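Local coordinates for takeout-like protein 1 (Epiphyas postvittana, PDB 4G0S), which probably binds and carries small hydrophobic ligands in an internal tunnel, here filled by two myristic acid molecules, at residues A19-L24 with A69-V74; G35-D40 with F202-H207; L42-F47 with M194-K199; L89-K94 with L116-I121. One frame throughout, in Å; residues are numbered along the deposited sequence.

Overall arrangement
From the N terminus, helix 13-27 meets strand 54-77 in contact 1, closing a loop of 44 residues. Contact 2 starts within that loop, at 35-40, but finds its partner far downstream on helix 191-211, so contacts 1 and 2 cross. Contact 3 follows the same pattern: strand 42-51 packs on an earlier part of helix 191-211, crossing contact 1 and lying within the span of contact 2. Contact 4, between strands 82-100 and 113-133, opens after contact 1 has closed and falls within contacts 2 and 3. A69 and L89 bring contacts 1 and 4 together through neighbouring strands, and contacts 3 and 4 both border the chain D myristic acid.

Contact 1 (A19-L24 with A69-V74); sequences AFQQAL and AVIDNV. With MYR (myristic acid), chain C.
F20 and V74 meet where helix 13-27 packs against strand 54-77 of the curled antiparallel sheet, a helix-on-sheet arrangement of the juvenile-hormone-binding-protein fold. The two segments run nearly antiparallel, at 167°, with their axes 8.1 Å apart. The tight part is apolar. V74 CG2 sits over the centre of the F20 ring, 3.6 Å from its centroid and only 8° off the ring normal, a CH-pi contact. The opposite face of the same ring receives C8 of the chain C myristic acid, offset toward the rim, and the phenyl is therefore sandwiched between strand and ligand. F20 CB also touches I71 CG1. One turn further along, L24 splits its branches: with CG turned opposite the backbone N, the fork is set so that CD2 packs on I71 CD1 at 3.8 Å and on A69 CB, whereas CD1 turns to C13 of the myristic acid at 3.4 Å. V85 of strand 82-100 adds to the packing round F20.

The other flank is polar and more open to solvent. V70 there turns its CB from the helix, and the partly exposed Q21 slides past I71 in the opposite direction. A bend at chi2 (66°) carries the Q21 amide to the strand's backbone, where it bonds twice. Its OE1 accepts from I71 N at 2.9 Å, a bent bond with the donor tilted from the carbonyl plane. The second bond is longer but straighter: Q21 NE2 lies in the carbonyl plane of A69, on a lone pair of A69 O, at 3.3 Å.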
# COMPACT_ATOMS: atom_id res chain seq x y z
N ALA A 19 -8.59 13.68 10.87
CA ALA A 19 -9.77 13.35 10.04
C ALA A 19 -9.50 12.10 9.23
O ALA A 19 -10.36 11.22 9.12
CB ALA A 19 -10.11 14.51 9.11
N PHE A 20 -8.32 12.02 8.63
CA PHE A 20 -7.90 10.78 7.97
C PHE A 20 -7.98 9.66 9.00
O PHE A 20 -8.48 8.59 8.71
CB PHE A 20 -6.46 10.88 7.53
CG PHE A 20 -6.27 11.43 6.17
CD1 PHE A 20 -6.84 12.65 5.78
CD2 PHE A 20 -5.44 10.76 5.27
CE1 PHE A 20 -6.61 13.17 4.50
CE2 PHE A 20 -5.21 11.27 4.00
CZ PHE A 20 -5.80 12.48 3.62
N GLN A 21 -7.44 9.91 10.20
CA GLN A 21 -7.40 8.85 11.20
C GLN A 21 -8.81 8.31 11.46
O GLN A 21 -9.04 7.10 11.42
CB GLN A 21 -6.76 9.33 12.51
CG GLN A 21 -6.38 8.19 13.44
CD GLN A 21 -5.27 7.32 12.87
OE1 GLN A 21 -4.08 7.69 12.91
NE2 GLN A 21 -5.64 6.16 12.35
N GLN A 22 -9.73 9.22 11.71
CA GLN A 22 -11.04 8.85 12.18
C GLN A 22 -11.91 8.28 11.05
O GLN A 22 -12.89 7.60 11.31
CB GLN A 22 -11.69 10.08 12.78
CG GLN A 22 -12.31 9.86 14.15
CD GLN A 22 -13.55 10.73 14.35
OE1 GLN A 22 -14.53 10.29 14.95
NE2 GLN A 22 -13.51 11.95 13.80
N ALA A 23 -11.55 8.58 9.81
CA ALA A 23 -12.33 8.16 8.64
C ALA A 23 -11.91 6.79 8.11
O ALA A 23 -12.71 6.12 7.46
CB ALA A 23 -12.25 9.21 7.52
N LEU A 24 -10.68 6.38 8.42
CA LEU A 24 -10.09 5.13 7.91
C LEU A 24 -10.96 3.86 8.04
O LEU A 24 -11.25 3.25 7.04
CB LEU A 24 -8.68 4.91 8.48
CG LEU A 24 -7.68 3.96 7.79
CD1 LEU A 24 -7.82 4.03 6.27
CD2 LEU A 24 -6.25 4.26 8.19
N ALA A 69 -3.88 0.87 10.23
CA ALA A 69 -2.83 1.87 9.99
C ALA A 69 -2.93 3.11 10.87
O ALA A 69 -4.03 3.54 11.20
CB ALA A 69 -2.80 2.27 8.51
N VAL A 70 -1.77 3.69 11.22
CA VAL A 70 -1.70 4.93 11.98
C VAL A 70 -1.23 6.13 11.14
O VAL A 70 -0.07 6.21 10.78
CB VAL A 70 -0.82 4.82 13.27
CG1 VAL A 70 -0.79 6.15 13.99
CG2 VAL A 70 -1.33 3.73 14.21
N ILE A 71 -2.12 7.09 10.90
CA ILE A 71 -1.74 8.31 10.18
C ILE A 71 -0.85 9.25 11.03
O ILE A 71 -1.23 9.71 12.11
CB ILE A 71 -2.96 9.11 9.62
CG1 ILE A 71 -4.14 8.20 9.18
CG2 ILE A 71 -2.51 10.11 8.53
CD1 ILE A 71 -3.90 7.24 8.02
N ASP A 72 0.35 9.50 10.53
CA ASP A 72 1.34 10.30 11.24
C ASP A 72 1.21 11.77 10.88
O ASP A 72 1.23 12.63 11.76
CB ASP A 72 2.75 9.77 10.93
CG ASP A 72 2.95 8.32 11.42
OD1 ASP A 72 2.66 8.05 12.61
OD2 ASP A 72 3.38 7.45 10.59
N ASN A 73 1.05 12.07 9.58
CA ASN A 73 0.87 13.47 9.13
C ASN A 73 0.23 13.59 7.73
O ASN A 73 0.52 12.80 6.81
CB ASN A 73 2.21 14.21 9.16
CG ASN A 73 2.13 15.64 8.67
OD1 ASN A 73 1.71 16.54 9.41
ND2 ASN A 73 2.54 15.86 7.43
N VAL A 74 -0.63 14.58 7.58
CA VAL A 74 -1.18 14.95 6.28
C VAL A 74 -0.72 16.40 5.98
O VAL A 74 -0.85 17.30 6.81
CB VAL A 74 -2.73 14.80 6.28
CG1 VAL A 74 -3.35 15.39 5.02
CG2 VAL A 74 -3.12 13.34 6.42
C1 MYR C . -12.30 17.29 5.13
O1 MYR C . -11.97 18.50 5.30
O2 MYR C . -13.42 16.85 5.50
C2 MYR C . -11.35 16.33 4.45
C3 MYR C . -11.64 14.90 4.94
C4 MYR C . -10.36 14.10 5.13
C5 MYR C . -10.56 12.66 4.68
C6 MYR C . -10.18 12.48 3.21
C7 MYR C . -10.22 11.01 2.84
C8 MYR C . -8.83 10.56 2.41
C9 MYR C . -8.78 9.05 2.17
C10 MYR C . -8.58 8.22 3.44
C11 MYR C . -8.00 6.84 3.13
C12 MYR C . -6.48 6.80 3.14
C13 MYR C . -5.96 5.60 3.91
C14 MYR C . -4.75 4.97 3.28

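Contact 2 (G35-D40 with F202-H207); sequences GVEVMD and FKNIKH
The irregular link between helix 13-27 and strand 42-51 is fastened here to the long helix 191-211, with N204 and H207 of the helix reaching G35, E37 and M39 of the link. N204 is clasped through both ends of its amide. OD1 accepts from the backbone of E37, with E37 N 2.9 Å from N204 OD1, while ND2 donates to the E37 carboxylate, N204 ND2 to E37 OE1 being 2.9 Å. This second bond is unusual in direction: ND2 comes from above the carboxylate, whose plane is turned 67° from that of the amide. The two bonds to a single residue fix the amide's rotation, and ND2 also donates to K200 O, one turn back on the helix. The M39 thioether slides past N204 the opposite way, placing M39 CE 3.7 Å from N204 CB.

One turn on, H207 ND1 donates to G35 O at 3.0 Å, in the ring plane and on a carbonyl lone pair, at a nearly straight 166°. Close packing accompanies it: H207 CB lies 3.2 Å from G35 CA, where the glycine has no side chain to interpose. V36 and M39 pack on F27 of helix 13-27, and I205, turned from the link, reaches both F27 and F143 of strand 139-153, placing the contact between the N-terminal helix and the sheet.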
# COMPACT_ATOMS: atom_id res chain seq x y z
N GLY A 35 -15.78 5.24 -5.31
CA GLY A 35 -15.11 4.16 -6.06
C GLY A 35 -14.47 3.12 -5.18
O GLY A 35 -13.47 2.49 -5.57
N VAL A 36 -15.00 2.95 -3.96
CA VAL A 36 -14.15 2.45 -2.88
C VAL A 36 -14.41 0.96 -2.59
O VAL A 36 -15.41 0.65 -1.97
CB VAL A 36 -14.23 3.37 -1.63
CG1 VAL A 36 -13.35 2.88 -0.48
CG2 VAL A 36 -13.85 4.79 -2.01
N GLU A 37 -13.50 0.07 -3.07
CA GLU A 37 -13.49 -1.33 -2.62
C GLU A 37 -13.06 -1.49 -1.18
O GLU A 37 -12.61 -0.54 -0.51
CB GLU A 37 -12.60 -2.31 -3.43
CG GLU A 37 -11.97 -1.86 -4.71
CD GLU A 37 -10.51 -2.18 -4.63
OE1 GLU A 37 -9.69 -1.68 -5.45
OE2 GLU A 37 -10.18 -2.95 -3.71
N VAL A 38 -13.26 -2.71 -0.72
CA VAL A 38 -12.75 -3.17 0.53
C VAL A 38 -11.24 -3.02 0.38
O VAL A 38 -10.64 -3.52 -0.57
CB VAL A 38 -13.17 -4.63 0.79
CG1 VAL A 38 -12.46 -5.19 2.02
CG2 VAL A 38 -14.68 -4.74 0.99
N MET A 39 -10.65 -2.28 1.31
CA MET A 39 -9.21 -2.11 1.32
C MET A 39 -8.50 -2.82 2.45
O MET A 39 -7.28 -2.67 2.65
CB MET A 39 -8.91 -0.65 1.27
CG MET A 39 -9.42 -0.09 -0.04
SD MET A 39 -8.55 1.43 -0.21
CE MET A 39 -9.93 2.49 0.18
N ASP A 40 -9.28 -3.63 3.17
CA ASP A 40 -8.76 -4.51 4.21
C ASP A 40 -9.79 -5.64 4.46
O ASP A 40 -10.69 -5.45 5.24
CB ASP A 40 -8.43 -3.74 5.52
CG ASP A 40 -7.59 -4.58 6.46
OD1 ASP A 40 -7.56 -5.77 6.17
OD2 ASP A 40 -6.91 -4.11 7.40
N PHE A 202 -4.05 4.58 -4.11
CA PHE A 202 -4.27 5.78 -4.96
C PHE A 202 -5.56 5.68 -5.83
O PHE A 202 -6.32 6.64 -5.94
CB PHE A 202 -3.03 6.02 -5.85
CG PHE A 202 -3.23 7.03 -6.95
CD1 PHE A 202 -3.02 8.38 -6.71
CD2 PHE A 202 -3.59 6.63 -8.23
CE1 PHE A 202 -3.20 9.32 -7.74
CE2 PHE A 202 -3.75 7.56 -9.26
CZ PHE A 202 -3.57 8.90 -9.02
N LYS A 203 -5.81 4.52 -6.43
CA LYS A 203 -6.96 4.37 -7.33
C LYS A 203 -8.30 4.56 -6.58
O LYS A 203 -9.26 5.20 -7.07
CB LYS A 203 -6.91 3.00 -8.01
CG LYS A 203 -8.21 2.59 -8.70
CD LYS A 203 -8.06 1.26 -9.41
CE LYS A 203 -9.37 0.83 -10.07
NZ LYS A 203 -9.89 1.92 -10.95
N ASN A 204 -8.34 4.01 -5.37
CA ASN A 204 -9.52 4.02 -4.54
C ASN A 204 -9.82 5.38 -3.98
O ASN A 204 -10.97 5.80 -4.00
CB ASN A 204 -9.42 3.00 -3.42
CG ASN A 204 -9.93 1.63 -3.82
OD1 ASN A 204 -11.14 1.41 -3.99
ND2 ASN A 204 -9.02 0.68 -3.91
N ILE A 205 -8.79 6.07 -3.49
CA ILE A 205 -8.94 7.46 -3.05
C ILE A 205 -9.41 8.37 -4.20
O ILE A 205 -10.35 9.17 -4.07
CB ILE A 205 -7.64 8.02 -2.43
CG1 ILE A 205 -7.11 7.10 -1.31
CG2 ILE A 205 -7.89 9.40 -1.84
CD1 ILE A 205 -5.66 7.36 -0.96
N LYS A 206 -8.75 8.24 -5.33
CA LYS A 206 -9.03 9.01 -6.54
C LYS A 206 -10.51 8.94 -6.94
O LYS A 206 -11.10 9.92 -7.40
CB LYS A 206 -8.10 8.50 -7.64
CG LYS A 206 -8.42 8.81 -9.08
CD LYS A 206 -7.15 8.50 -9.89
CE LYS A 206 -7.43 8.55 -11.40
NZ LYS A 206 -7.81 9.90 -11.94
N HIS A 207 -11.09 7.77 -6.71
CA HIS A 207 -12.46 7.42 -7.08
C HIS A 207 -13.40 8.15 -6.18
O HIS A 207 -14.35 8.84 -6.62
CB HIS A 207 -12.60 5.94 -6.87
CG HIS A 207 -12.28 5.11 -8.09
ND1 HIS A 207 -12.40 3.76 -8.10
CD2 HIS A 207 -11.89 5.49 -9.39
CE1 HIS A 207 -12.06 3.30 -9.32
NE2 HIS A 207 -11.76 4.37 -10.12

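Contact 3 (L42-F47 with M194-K199); sequences LDLDDF and MEAAAK. With MYR (myristic acid), chain D.
No direct hydrogen bond joins L42-F47 to M194-K199; a single water spans the gap instead, accepting from D45 N at 3.2 Å and donating to A196 O at 2.7 Å. Around it the side chains pack directly. L44 CD2 lies against the helix backbone, 3.6 Å from A196 O and close to A197 CA, with A197 CB a little further off. The F47 ring meets A196 CB obliquely through CE2, F47 CE2 to A196 CB being 3.6 Å. What swings the ring onto A196 is the F47 chi1 of 62°, which sets CG between the backbone N and the carbonyl carbon. L42 CD2 makes a looser approach to A197.

The short segments 42-44 and 194-199 cross at 121°, with axes 8.7 Å apart: here the first strand of the curled sheet lies across the long helix 191-211, whose alanines allow the larger strand side chains to come close to its backbone. A198 points the other way, to Y146 and V148 of strand 139-153, and so the helix is packed between two parts of the fold. The carboxyl end of the chain D myristic acid abuts the helix, with M194 SD 3.4 Å from its C2 and A197 CB near its carboxylate O2. On the solvent side D45 and K199 cross at about a right angle, touching only loosely, D45 OD2 to K199 CD, 4.1 Å. The carboxylate of D45 has its salt bridge with K200, which also bonds to D43 O.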
# COMPACT_ATOMS: atom_id res chain seq x y z
N LEU A 42 -7.38 -6.11 1.20
CA LEU A 42 -7.21 -5.55 -0.14
C LEU A 42 -6.75 -6.60 -1.17
O LEU A 42 -5.68 -7.22 -1.01
CB LEU A 42 -6.23 -4.37 -0.10
CG LEU A 42 -5.66 -3.62 -1.33
CD1 LEU A 42 -6.77 -3.06 -2.20
CD2 LEU A 42 -4.70 -2.51 -0.92
N ASP A 43 -7.53 -6.80 -2.23
CA ASP A 43 -7.08 -7.71 -3.31
C ASP A 43 -6.13 -6.99 -4.26
O ASP A 43 -6.45 -5.91 -4.79
CB ASP A 43 -8.24 -8.26 -4.11
CG ASP A 43 -9.06 -9.23 -3.34
OD1 ASP A 43 -8.54 -9.84 -2.42
OD2 ASP A 43 -10.25 -9.39 -3.62
N LEU A 44 -4.96 -7.59 -4.46
CA LEU A 44 -3.95 -7.05 -5.34
C LEU A 44 -4.02 -7.80 -6.65
O LEU A 44 -4.28 -9.01 -6.69
CB LEU A 44 -2.53 -7.19 -4.76
CG LEU A 44 -2.17 -6.69 -3.35
CD1 LEU A 44 -0.80 -7.22 -2.90
CD2 LEU A 44 -2.21 -5.17 -3.29
N ASP A 45 -3.80 -7.04 -7.72
CA ASP A 45 -3.75 -7.55 -9.07
C ASP A 45 -2.50 -8.43 -9.18
O ASP A 45 -1.46 -8.19 -8.52
CB ASP A 45 -3.64 -6.36 -10.02
CG ASP A 45 -4.93 -5.47 -10.06
OD1 ASP A 45 -6.04 -5.92 -9.65
OD2 ASP A 45 -4.80 -4.30 -10.54
N ASP A 46 -2.59 -9.46 -9.99
CA ASP A 46 -1.48 -10.35 -10.07
C ASP A 46 -0.30 -9.58 -10.62
O ASP A 46 -0.50 -8.67 -11.40
CB ASP A 46 -1.88 -11.57 -10.88
CG ASP A 46 -2.99 -12.38 -10.18
OD1 ASP A 46 -3.55 -11.94 -9.12
OD2 ASP A 46 -3.33 -13.45 -10.73
N PHE A 47 0.91 -9.84 -10.16
CA PHE A 47 2.06 -9.18 -10.77
C PHE A 47 3.27 -10.09 -10.80
O PHE A 47 3.28 -11.20 -10.21
CB PHE A 47 2.41 -7.85 -10.08
CG PHE A 47 2.81 -8.02 -8.62
CD1 PHE A 47 4.13 -8.33 -8.27
CD2 PHE A 47 1.86 -7.90 -7.62
CE1 PHE A 47 4.51 -8.47 -6.94
CE2 PHE A 47 2.22 -8.06 -6.29
CZ PHE A 47 3.55 -8.35 -5.94
N MET A 194 5.15 -2.85 -2.92
CA MET A 194 4.66 -1.53 -2.57
C MET A 194 3.83 -0.96 -3.74
O MET A 194 2.66 -0.60 -3.57
CB MET A 194 5.85 -0.61 -2.25
CG MET A 194 5.45 0.73 -1.64
SD MET A 194 4.46 0.46 -0.16
CE MET A 194 3.17 1.70 -0.34
N GLU A 195 4.41 -0.92 -4.93
CA GLU A 195 3.68 -0.42 -6.10
C GLU A 195 2.34 -1.09 -6.23
O GLU A 195 1.32 -0.42 -6.43
CB GLU A 195 4.48 -0.55 -7.40
CG GLU A 195 5.86 0.04 -7.28
CD GLU A 195 6.42 0.59 -8.58
OE1 GLU A 195 7.40 -0.00 -9.09
OE2 GLU A 195 5.87 1.60 -9.09
N ALA A 196 2.32 -2.41 -6.11
CA ALA A 196 1.05 -3.15 -6.21
C ALA A 196 -0.03 -2.63 -5.24
O ALA A 196 -1.19 -2.58 -5.60
CB ALA A 196 1.29 -4.64 -6.01
N ALA A 197 0.32 -2.30 -4.00
CA ALA A 197 -0.74 -1.79 -3.09
C ALA A 197 -1.03 -0.33 -3.37
O ALA A 197 -2.18 0.09 -3.26
CB ALA A 197 -0.37 -1.99 -1.62
N ALA A 198 0.01 0.44 -3.72
CA ALA A 198 -0.19 1.88 -3.96
C ALA A 198 -1.07 2.10 -5.19
O ALA A 198 -1.95 2.98 -5.21
CB ALA A 198 1.16 2.61 -4.11
N LYS A 199 -0.81 1.32 -6.22
CA LYS A 199 -1.61 1.38 -7.41
C LYS A 199 -3.10 1.25 -7.07
O LYS A 199 -3.91 2.03 -7.56
CB LYS A 199 -1.12 0.36 -8.45
CG LYS A 199 -1.76 -1.00 -8.46
CD LYS A 199 -1.88 -1.49 -9.91
CE LYS A 199 -0.52 -1.56 -10.58
NZ LYS A 199 -0.56 -0.78 -11.87
C1 MYR D . 2.14 -1.66 2.01
O1 MYR D . 2.52 -1.72 3.20
O2 MYR D . 1.13 -0.98 1.73
C2 MYR D . 2.91 -2.40 0.90
C3 MYR D . 3.88 -3.54 1.31
C4 MYR D . 5.37 -3.19 1.33
C5 MYR D . 6.34 -4.23 0.74
C6 MYR D . 7.04 -5.16 1.75
C7 MYR D . 8.49 -5.43 1.39
C8 MYR D . 9.05 -6.73 1.95
C9 MYR D . 9.86 -7.51 0.91
C10 MYR D . 8.99 -8.43 0.06
C11 MYR D . 9.69 -8.94 -1.19
C12 MYR D . 9.28 -10.36 -1.53
C13 MYR D . 10.55 -11.19 -1.79
C14 MYR D . 10.29 -12.68 -1.87
O HOH W 1 -2.34 -4.24 -7.32

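Contact 4 (L89-K94 with L116-I121); sequences LDATVK and LKLKNI. With MYR (myristic acid), chain D.
L89-K94 and L116-I121 are neighbouring antiparallel strands of the curled sheet, joined first by backbone hydrogen bonds. At the V93-L116 pair both bonds are near-straight: L116 N reaches V93 O at 2.9 Å and 174°, and V93 N to L116 O returns the bond at 161°. L118 N gives A91 O a short one, 2.7 Å, but its counterpart from A91 N to L118 O is weak. Beyond the corner at K119 and N120, I121 N still bonds L89 O. CA-H...O contacts fill in between, as from T92 CA to L116 O.

Apolar packing occupies the face carrying L89, A91, V93, L116, L118 and I121. L89 and I121 lie side by side, as do V93 and L116, with V93 CB 3.9 Å from L116 CD1. The acyl chain of the chain D myristic acid lies along this face: L118 CD1 meets its C6 at 3.3 Å and I121 CD1 its C4 at 3.4 Å.

Charge is confined to the exposed side, where D90 OD2 stands 4.0 Å from K119 NZ, beyond a salt bridge.

The chemistry therefore divides by face: a purely hydrocarbon wall meets the fatty-acid chain, consistent with recognition by shape and hydrophobicity, while charged residues meet solvent.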
# COMPACT_ATOMS: atom_id res chain seq x y z
N LEU A 89 2.03 1.06 9.78
CA LEU A 89 1.12 -0.06 10.12
C LEU A 89 1.94 -1.32 10.24
O LEU A 89 3.06 -1.35 9.74
CB LEU A 89 0.07 -0.25 9.01
CG LEU A 89 0.56 -0.66 7.57
CD1 LEU A 89 -0.54 -1.41 6.83
CD2 LEU A 89 1.01 0.51 6.71
N ASP A 90 1.40 -2.34 10.92
CA ASP A 90 1.90 -3.69 10.75
C ASP A 90 1.00 -4.30 9.68
O ASP A 90 -0.21 -4.31 9.84
CB ASP A 90 1.87 -4.60 12.00
CG ASP A 90 1.75 -3.86 13.34
OD1 ASP A 90 1.86 -2.60 13.45
OD2 ASP A 90 1.53 -4.60 14.33
N ALA A 91 1.60 -4.84 8.61
CA ALA A 91 0.85 -5.50 7.55
C ALA A 91 1.17 -6.98 7.34
O ALA A 91 2.24 -7.51 7.78
CB ALA A 91 1.00 -4.74 6.25
N THR A 92 0.22 -7.67 6.72
CA THR A 92 0.51 -8.99 6.20
C THR A 92 0.24 -9.04 4.70
O THR A 92 -0.65 -8.41 4.23
CB THR A 92 -0.29 -10.06 6.97
OG1 THR A 92 0.11 -10.04 8.35
CG2 THR A 92 0.02 -11.43 6.41
N VAL A 93 1.05 -9.77 3.95
CA VAL A 93 0.92 -9.89 2.49
C VAL A 93 0.90 -11.36 2.17
O VAL A 93 1.88 -12.05 2.40
CB VAL A 93 2.12 -9.26 1.72
CG1 VAL A 93 2.01 -9.50 0.21
CG2 VAL A 93 2.25 -7.78 2.04
N LYS A 94 -0.21 -11.81 1.60
CA LYS A 94 -0.38 -13.21 1.31
C LYS A 94 -0.57 -13.42 -0.19
O LYS A 94 -0.86 -12.46 -0.91
CB LYS A 94 -1.58 -13.78 2.08
CG LYS A 94 -1.33 -13.95 3.58
CD LYS A 94 -2.62 -14.31 4.34
CE LYS A 94 -2.32 -14.55 5.84
NZ LYS A 94 -3.55 -14.94 6.62
N LEU A 116 4.01 -12.83 4.26
CA LEU A 116 5.03 -11.90 4.78
C LEU A 116 4.38 -11.17 5.89
O LEU A 116 3.24 -10.77 5.75
CB LEU A 116 5.37 -10.79 3.78
CG LEU A 116 6.36 -10.70 2.66
CD1 LEU A 116 6.03 -9.36 2.04
CD2 LEU A 116 7.79 -10.76 3.21
N LYS A 117 5.12 -10.89 6.95
CA LYS A 117 4.60 -10.05 8.03
C LYS A 117 5.51 -8.87 8.16
O LYS A 117 6.71 -9.03 8.44
CB LYS A 117 4.67 -10.79 9.36
CG LYS A 117 3.42 -11.51 9.75
CD LYS A 117 3.33 -11.53 11.28
CE LYS A 117 2.89 -12.88 11.82
NZ LYS A 117 3.29 -13.08 13.26
N LEU A 118 4.93 -7.68 7.99
CA LEU A 118 5.66 -6.43 8.08
C LEU A 118 5.42 -5.74 9.42
O LEU A 118 4.28 -5.62 9.87
CB LEU A 118 5.27 -5.51 6.93
CG LEU A 118 5.55 -6.14 5.56
CD1 LEU A 118 5.11 -5.17 4.47
CD2 LEU A 118 7.04 -6.50 5.42
N LYS A 119 6.49 -5.30 10.07
CA LYS A 119 6.40 -4.78 11.44
C LYS A 119 6.84 -3.33 11.42
O LYS A 119 7.99 -3.03 11.19
CB LYS A 119 7.24 -5.67 12.40
CG LYS A 119 7.14 -5.36 13.88
CD LYS A 119 5.97 -6.05 14.57
CE LYS A 119 5.81 -5.50 15.99
NZ LYS A 119 5.22 -4.12 15.89
N ASN A 120 5.89 -2.42 11.59
CA ASN A 120 6.14 -0.99 11.60
C ASN A 120 6.60 -0.48 10.20
O ASN A 120 7.65 0.14 10.07
CB ASN A 120 7.16 -0.65 12.71
CG ASN A 120 7.28 0.82 12.99
OD1 ASN A 120 6.48 1.61 12.50
ND2 ASN A 120 8.29 1.21 13.79
N ILE A 121 5.83 -0.78 9.15
CA ILE A 121 6.18 -0.21 7.84
C ILE A 121 5.76 1.23 7.66
O ILE A 121 4.58 1.58 7.76
CB ILE A 121 5.80 -1.09 6.60
CG1 ILE A 121 6.31 -0.42 5.30
CG2 ILE A 121 4.32 -1.47 6.55
CD1 ILE A 121 6.18 -1.28 4.03
C1 MYR D . 2.14 -1.66 2.01
O1 MYR D . 2.52 -1.72 3.20
O2 MYR D . 1.13 -0.98 1.73
C2 MYR D . 2.91 -2.40 0.90
C3 MYR D . 3.88 -3.54 1.31
C4 MYR D . 5.37 -3.19 1.33
C5 MYR D . 6.34 -4.23 0.74
C6 MYR D . 7.04 -5.16 1.75
C7 MYR D . 8.49 -5.43 1.39
C8 MYR D . 9.05 -6.73 1.95
C9 MYR D . 9.86 -7.51 0.91
C10 MYR D . 8.99 -8.43 0.06
C11 MYR D . 9.69 -8.94 -1.19
C12 MYR D . 9.28 -10.36 -1.53
C13 MYR D . 10.55 -11.19 -1.79
C14 MYR D . 10.29 -12.68 -1.87